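Local atomic coordinates of fructokinase (Xylella fastidiosa Temecula1, PDB entry 3LJS), a protein that probably phosphorylates fructose at the expense of ATP, as a fructokinase of the PfkB family of carbohydrate kinases. Residues I216-L227 / V236-G244. Numbering follows the deposited sequence.
Sequences IQQLWQGRAQLL and VHWYTRTAG
Leu227 and Tyr239 form an antiparallel hydrogen-bonded pair in the beta hairpin of strands 226-230 and 237-240, near one end of the large sheet of this ribokinase-like fold. Each satisfies the other's backbone: Leu227 N reaches Tyr239 O at 2.8 Å, and Tyr239 N returns a bond to Leu227 O. On the face that carries their side chains, Ile216 CD1, from helix 212-220, sits over the centre of the Tyr239 ring, 4.0 Å from its centroid.

Beyond Thr240 the chain turns, and Thr240 OG1 accepts from the backbone N of both Thr242 and Ala243. Here Arg241 reaches back to the loop that follows the helix. Its methylenes run out straight (chi2 -177°) across one face of the Trp220 indole, with CG 3.9 Å from the centroid of the six-membered ring. NE and NH2 both donate to the single oxygen Ala224 O, which lies close to the guanidinium plane, while NH2 also donates to Gly222 O at 2.9 Å. Water 1 links that same Gly222 oxygen to NH1, so all three guanidinium nitrogens have acceptors. A second water accepts from Arg241 N and donates to Gln225 OE1. The Gln225 amide lies 18° from parallel to the guanidinium, its NE2 3.5 Å from Arg241 CZ.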
ATOM      1  N   ILE B 216      19.714 -24.607 -21.495  1.00 25.34           N
ATOM      2  CA  ILE B 216      21.013 -23.993 -21.732  1.00 26.00           C
ATOM      3  C   ILE B 216      21.301 -23.883 -23.228  1.00 26.24           C
ATOM      4  O   ILE B 216      21.789 -22.853 -23.694  1.00 24.38           O
ATOM      5  CB  ILE B 216      22.130 -24.788 -21.025  1.00 25.95           C
ATOM      6  CG1 ILE B 216      21.912 -24.716 -19.509  1.00 25.28           C
ATOM      7  CG2 ILE B 216      23.494 -24.226 -21.399  1.00 25.11           C
ATOM      8  CD1 ILE B 216      22.885 -25.542 -18.691  1.00 25.09           C
ATOM      9  N   GLN B 217      20.986 -24.933 -23.982  1.00 26.16           N
ATOM     10  CA  GLN B 217      21.203 -24.899 -25.426  1.00 27.15           C
ATOM     11  C   GLN B 217      20.341 -23.815 -26.060  1.00 26.70           C
ATOM     12  O   GLN B 217      20.755 -23.157 -27.012  1.00 27.23           O
ATOM     13  CB  GLN B 217      20.883 -26.258 -26.053  1.00 29.46           C
ATOM     14  CG  GLN B 217      21.861 -27.350 -25.669  1.00 32.82           C
ATOM     15  CD  GLN B 217      23.304 -26.928 -25.883  1.00 36.77           C
ATOM     16  OE1 GLN B 217      23.669 -26.449 -26.960  1.00 40.96           O
ATOM     17  NE2 GLN B 217      24.133 -27.104 -24.861  1.00 38.32           N
ATOM     18  N   GLN B 218      19.143 -23.622 -25.523  1.00 27.42           N
ATOM     19  CA  GLN B 218      18.234 -22.599 -26.036  1.00 28.88           C
ATOM     20  C   GLN B 218      18.843 -21.209 -25.820  1.00 26.94           C
ATOM     21  O   GLN B 218      18.753 -20.333 -26.683  1.00 25.81           O
ATOM     22  CB  GLN B 218      16.886 -22.685 -25.313  1.00 33.19           C
ATOM     23  CG  GLN B 218      15.817 -21.777 -25.893  1.00 40.38           C
ATOM     24  CD  GLN B 218      15.309 -22.275 -27.228  1.00 46.68           C
ATOM     25  OE1 GLN B 218      14.646 -23.315 -27.305  1.00 50.06           O
ATOM     26  NE2 GLN B 218      15.626 -21.545 -28.294  1.00 48.09           N
ATOM     27  N   LEU B 219      19.459 -21.011 -24.658  1.00 25.34           N
ATOM     28  CA  LEU B 219      20.083 -19.729 -24.346  1.00 24.88           C
ATOM     29  C   LEU B 219      21.195 -19.403 -25.339  1.00 24.02           C
ATOM     30  O   LEU B 219      21.338 -18.257 -25.764  1.00 21.20           O
ATOM     31  CB  LEU B 219      20.659 -19.746 -22.927  1.00 25.00           C
ATOM     32  CG  LEU B 219      19.645 -19.878 -21.790  1.00 26.58           C
ATOM     33  CD1 LEU B 219      20.366 -19.810 -20.450  1.00 26.38           C
ATOM     34  CD2 LEU B 219      18.622 -18.759 -21.893  1.00 27.29           C
ATOM     35  N   TRP B 220      21.975 -20.416 -25.708  1.00 22.71           N
ATOM     36  CA  TRP B 220      23.077 -20.229 -26.647  1.00 23.05           C
ATOM     37  C   TRP B 220      22.581 -19.834 -28.043  1.00 25.60           C
ATOM     38  O   TRP B 220      23.366 -19.378 -28.879  1.00 24.19           O
ATOM     39  CB  TRP B 220      23.914 -21.509 -26.737  1.00 22.41           C
ATOM     40  CG  TRP B 220      24.582 -21.946 -25.448  1.00 21.06           C
ATOM     41  CD1 TRP B 220      25.015 -23.206 -25.153  1.00 22.38           C
ATOM     42  CD2 TRP B 220      24.943 -21.127 -24.320  1.00 22.00           C
ATOM     43  NE1 TRP B 220      25.619 -23.228 -23.920  1.00 21.57           N
ATOM     44  CE2 TRP B 220      25.589 -21.968 -23.384  1.00 21.74           C
ATOM     45  CE3 TRP B 220      24.783 -19.769 -24.007  1.00 20.41           C
ATOM     46  CZ2 TRP B 220      26.080 -21.496 -22.157  1.00 21.77           C
ATOM     47  CZ3 TRP B 220      25.272 -19.300 -22.781  1.00 21.68           C
ATOM     48  CH2 TRP B 220      25.911 -20.164 -21.875  1.00 20.53           C
ATOM     49  N   GLN B 221      21.282 -20.009 -28.290  1.00 27.28           N
ATOM     50  CA  GLN B 221      20.690 -19.647 -29.582  1.00 28.51           C
ATOM     51  C   GLN B 221      20.532 -18.134 -29.667  1.00 27.42           C
ATOM     52  O   GLN B 221      20.363 -17.578 -30.754  1.00 28.21           O
ATOM     53  CB  GLN B 221      19.314 -20.299 -29.754  1.00 31.88           C
ATOM     54  CG  GLN B 221      19.341 -21.814 -29.766  1.00 38.38           C
ATOM     55  CD  GLN B 221      20.231 -22.358 -30.866  1.00 42.35           C
ATOM     56  OE1 GLN B 221      19.957 -22.173 -32.054  1.00 46.69           O
ATOM     57  NE2 GLN B 221      21.310 -23.025 -30.475  1.00 44.77           N
ATOM     58  N   GLY B 222      20.574 -17.474 -28.513  1.00 24.27           N
ATOM     59  CA  GLY B 222      20.439 -16.030 -28.483  1.00 23.72           C
ATOM     60  C   GLY B 222      21.764 -15.313 -28.288  1.00 23.29           C
ATOM     61  O   GLY B 222      22.786 -15.703 -28.858  1.00 21.45           O
ATOM     62  N   ARG B 223      21.744 -14.267 -27.468  1.00 21.14           N
ATOM     63  CA  ARG B 223      22.930 -13.462 -27.183  1.00 22.46           C
ATOM     64  C   ARG B 223      23.788 -13.991 -26.021  1.00 20.67           C
ATOM     65  O   ARG B 223      24.966 -13.660 -25.921  1.00 17.80           O
ATOM     66  CB  ARG B 223      22.514 -12.025 -26.833  1.00 23.85           C
ATOM     67  CG  ARG B 223      21.708 -11.273 -27.889  1.00 28.48           C
ATOM     68  CD  ARG B 223      22.626 -10.477 -28.804  1.00 33.31           C
ATOM     69  NE  ARG B 223      23.637  -9.749 -28.041  1.00 32.21           N
ATOM     70  CZ  ARG B 223      24.774  -9.296 -28.557  1.00 33.67           C
ATOM     71  NH1 ARG B 223      25.045  -9.486 -29.842  1.00 33.02           N
ATOM     72  NH2 ARG B 223      25.660  -8.686 -27.781  1.00 32.77           N
ATOM     73  N   ALA B 224      23.194 -14.800 -25.146  1.00 20.10           N
ATOM     74  CA  ALA B 224      23.879 -15.319 -23.962  1.00 19.02           C
ATOM     75  C   ALA B 224      25.274 -15.916 -24.157  1.00 19.27           C
ATOM     76  O   ALA B 224      25.479 -16.793 -24.989  1.00 19.10           O
ATOM     77  CB  ALA B 224      22.984 -16.339 -23.256  1.00 19.64           C
ATOM     78  N   GLN B 225      26.223 -15.448 -23.353  1.00 19.18           N
ATOM     79  CA  GLN B 225      27.596 -15.946 -23.413  1.00 18.60           C
ATOM     80  C   GLN B 225      27.998 -16.518 -22.056  1.00 18.62           C
ATOM     81  O   GLN B 225      28.926 -17.319 -21.957  1.00 17.23           O
ATOM     82  CB  GLN B 225      28.556 -14.814 -23.803  1.00 19.80           C
ATOM     83  CG  GLN B 225      28.401 -14.300 -25.235  1.00 19.94           C
ATOM     84  CD  GLN B 225      28.784 -15.334 -26.289  1.00 22.43           C
ATOM     85  OE1 GLN B 225      29.570 -16.249 -26.027  1.00 24.99           O
ATOM     86  NE2 GLN B 225      28.245 -15.179 -27.491  1.00 24.60           N
ATOM     87  N   LEU B 226      27.292 -16.106 -21.007  1.00 18.62           N
ATOM     88  CA  LEU B 226      27.586 -16.580 -19.656  1.00 18.45           C
ATOM     89  C   LEU B 226      26.302 -16.820 -18.875  1.00 20.01           C
ATOM     90  O   LEU B 226      25.426 -15.956 -18.839  1.00 20.32           O
ATOM     91  CB  LEU B 226      28.433 -15.553 -18.904  1.00 18.33           C
ATOM     92  CG  LEU B 226      28.692 -15.852 -17.421  1.00 18.06           C
ATOM     93  CD1 LEU B 226      29.612 -17.062 -17.278  1.00 15.88           C
ATOM     94  CD2 LEU B 226      29.326 -14.630 -16.766  1.00 18.71           C
ATOM     95  N   LEU B 227      26.200 -17.988 -18.246  1.00 19.29           N
ATOM     96  CA  LEU B 227      25.023 -18.340 -17.453  1.00 19.81           C
ATOM     97  C   LEU B 227      25.402 -18.745 -16.034  1.00 21.39           C
ATOM     98  O   LEU B 227      26.297 -19.563 -15.832  1.00 20.37           O
ATOM     99  CB  LEU B 227      24.261 -19.505 -18.104  1.00 19.17           C
ATOM    100  CG  LEU B 227      23.229 -20.227 -17.219  1.00 21.97           C
ATOM    101  CD1 LEU B 227      22.017 -19.319 -16.957  1.00 19.08           C
ATOM    102  CD2 LEU B 227      22.782 -21.518 -17.908  1.00 20.43           C
ATOM    103  N   VAL B 236      27.180 -21.904  -6.547  1.00 36.58           N
ATOM    104  CA  VAL B 236      26.764 -21.352  -7.832  1.00 32.29           C
ATOM    105  C   VAL B 236      27.536 -21.990  -8.985  1.00 30.37           C
ATOM    106  O   VAL B 236      28.761 -22.107  -8.939  1.00 28.76           O
ATOM    107  CB  VAL B 236      26.964 -19.821  -7.875  1.00 31.81           C
ATOM    108  CG1 VAL B 236      26.585 -19.281  -9.245  1.00 30.06           C
ATOM    109  CG2 VAL B 236      26.115 -19.161  -6.796  1.00 30.20           C
ATOM    110  N   HIS B 237      26.805 -22.420 -10.008  1.00 26.79           N
ATOM    111  CA  HIS B 237      27.414 -23.031 -11.180  1.00 27.73           C
ATOM    112  C   HIS B 237      27.430 -22.016 -12.313  1.00 25.42           C
ATOM    113  O   HIS B 237      26.491 -21.232 -12.459  1.00 24.73           O
ATOM    114  CB  HIS B 237      26.614 -24.257 -11.634  1.00 31.73           C
ATOM    115  CG  HIS B 237      26.598 -25.376 -10.641  1.00 39.28           C
ATOM    116  ND1 HIS B 237      26.022 -25.260  -9.394  1.00 42.31           N
ATOM    117  CD2 HIS B 237      27.087 -26.638 -10.713  1.00 42.34           C
ATOM    118  CE1 HIS B 237      26.157 -26.401  -8.740  1.00 43.46           C
ATOM    119  NE2 HIS B 237      26.801 -27.254  -9.517  1.00 44.50           N
ATOM    120  N   TRP B 238      28.496 -22.022 -13.105  1.00 20.98           N
ATOM    121  CA  TRP B 238      28.586 -21.113 -14.240  1.00 21.32           C
ATOM    122  C   TRP B 238      28.759 -21.932 -15.512  1.00 20.10           C
ATOM    123  O   TRP B 238      29.320 -23.027 -15.482  1.00 19.85           O
ATOM    124  CB  TRP B 238      29.754 -20.132 -14.080  1.00 20.01           C
ATOM    125  CG  TRP B 238      31.117 -20.768 -14.015  1.00 19.81           C
ATOM    126  CD1 TRP B 238      31.833 -21.061 -12.890  1.00 21.05           C
ATOM    127  CD2 TRP B 238      31.932 -21.162 -15.123  1.00 18.97           C
ATOM    128  NE1 TRP B 238      33.048 -21.609 -13.229  1.00 20.35           N
ATOM    129  CE2 TRP B 238      33.133 -21.685 -14.595  1.00 20.88           C
ATOM    130  CE3 TRP B 238      31.765 -21.126 -16.514  1.00 19.00           C
ATOM    131  CZ2 TRP B 238      34.166 -22.168 -15.411  1.00 19.61           C
ATOM    132  CZ3 TRP B 238      32.793 -21.606 -17.326  1.00 17.73           C
ATOM    133  CH2 TRP B 238      33.975 -22.120 -16.769  1.00 17.08           C
ATOM    134  N   TYR B 239      28.254 -21.400 -16.621  1.00 19.63           N
ATOM    135  CA  TYR B 239      28.333 -22.062 -17.920  1.00 19.49           C
ATOM    136  C   TYR B 239      28.622 -21.032 -19.006  1.00 20.11           C
ATOM    137  O   TYR B 239      28.121 -19.908 -18.949  1.00 18.60           O
ATOM    138  CB  TYR B 239      26.999 -22.720 -18.275  1.00 20.19           C
ATOM    139  CG  TYR B 239      26.476 -23.717 -17.271  1.00 24.90           C
ATOM    140  CD1 TYR B 239      26.772 -25.075 -17.386  1.00 24.22           C
ATOM    141  CD2 TYR B 239      25.675 -23.302 -16.208  1.00 24.94           C
ATOM    142  CE1 TYR B 239      26.277 -25.999 -16.461  1.00 29.71           C
ATOM    143  CE2 TYR B 239      25.180 -24.212 -15.281  1.00 29.25           C
ATOM    144  CZ  TYR B 239      25.485 -25.555 -15.413  1.00 30.05           C
ATOM    145  OH  TYR B 239      24.999 -26.446 -14.488  1.00 36.48           O
ATOM    146  N   THR B 240      29.428 -21.425 -19.987  1.00 18.74           N
ATOM    147  CA  THR B 240      29.729 -20.574 -21.136  1.00 19.67           C
ATOM    148  C   THR B 240      29.519 -21.512 -22.310  1.00 19.93           C
ATOM    149  O   THR B 240      29.229 -22.692 -22.108  1.00 18.94           O
ATOM    150  CB  THR B 240      31.194 -20.077 -21.159  1.00 18.50           C
ATOM    151  OG1 THR B 240      32.079 -21.199 -21.266  1.00 18.88           O
ATOM    152  CG2 THR B 240      31.510 -19.285 -19.905  1.00 16.07           C
ATOM    153  N   ARG B 241      29.660 -21.017 -23.532  1.00 20.62           N
ATOM    154  CA  ARG B 241      29.463 -21.894 -24.679  1.00 21.30           C
ATOM    155  C   ARG B 241      30.600 -22.898 -24.855  1.00 22.02           C
ATOM    156  O   ARG B 241      30.499 -23.804 -25.674  1.00 22.41           O
ATOM    157  CB  ARG B 241      29.291 -21.070 -25.959  1.00 21.93           C
ATOM    158  CG  ARG B 241      28.100 -20.133 -25.891  1.00 21.38           C
ATOM    159  CD  ARG B 241      27.879 -19.361 -27.180  1.00 23.52           C
ATOM    160  NE  ARG B 241      26.786 -18.410 -27.007  1.00 22.72           N
ATOM    161  CZ  ARG B 241      26.090 -17.867 -28.000  1.00 27.98           C
ATOM    162  NH1 ARG B 241      26.370 -18.180 -29.262  1.00 25.63           N
ATOM    163  NH2 ARG B 241      25.111 -17.008 -27.729  1.00 24.14           N
ATOM    164  N   THR B 242      31.668 -22.752 -24.074  1.00 22.49           N
ATOM    165  CA  THR B 242      32.813 -23.653 -24.191  1.00 23.50           C
ATOM    166  C   THR B 242      33.117 -24.505 -22.962  1.00 23.81           C
ATOM    167  O   THR B 242      33.878 -25.469 -23.052  1.00 24.52           O
ATOM    168  CB  THR B 242      34.095 -22.870 -24.558  1.00 23.86           C
ATOM    169  OG1 THR B 242      34.311 -21.824 -23.603  1.00 26.34           O
ATOM    170  CG2 THR B 242      33.975 -22.266 -25.952  1.00 26.47           C
ATOM    171  N   ALA B 243      32.535 -24.165 -21.814  1.00 23.33           N
ATOM    172  CA  ALA B 243      32.799 -24.935 -20.600  1.00 21.14           C
ATOM    173  C   ALA B 243      31.817 -24.636 -19.471  1.00 21.86           C
ATOM    174  O   ALA B 243      30.863 -23.878 -19.640  1.00 20.61           O
ATOM    175  CB  ALA B 243      34.222 -24.669 -20.121  1.00 19.88           C
ATOM    176  N   GLY B 244      32.074 -25.243 -18.316  1.00 20.75           N
ATOM    177  CA  GLY B 244      31.237 -25.040 -17.151  1.00 20.80           C
ATOM    178  C   GLY B 244      32.037 -25.316 -15.892  1.00 21.34           C
ATOM    179  O   GLY B 244      33.027 -26.057 -15.929  1.00 21.10           O
TER
HETATM  180  O   HOH W   1      23.931 -17.259 -31.055  1.00 38.40           O
HETATM  181  O   HOH W   2      30.320 -18.096 -23.928  1.00 19.60           O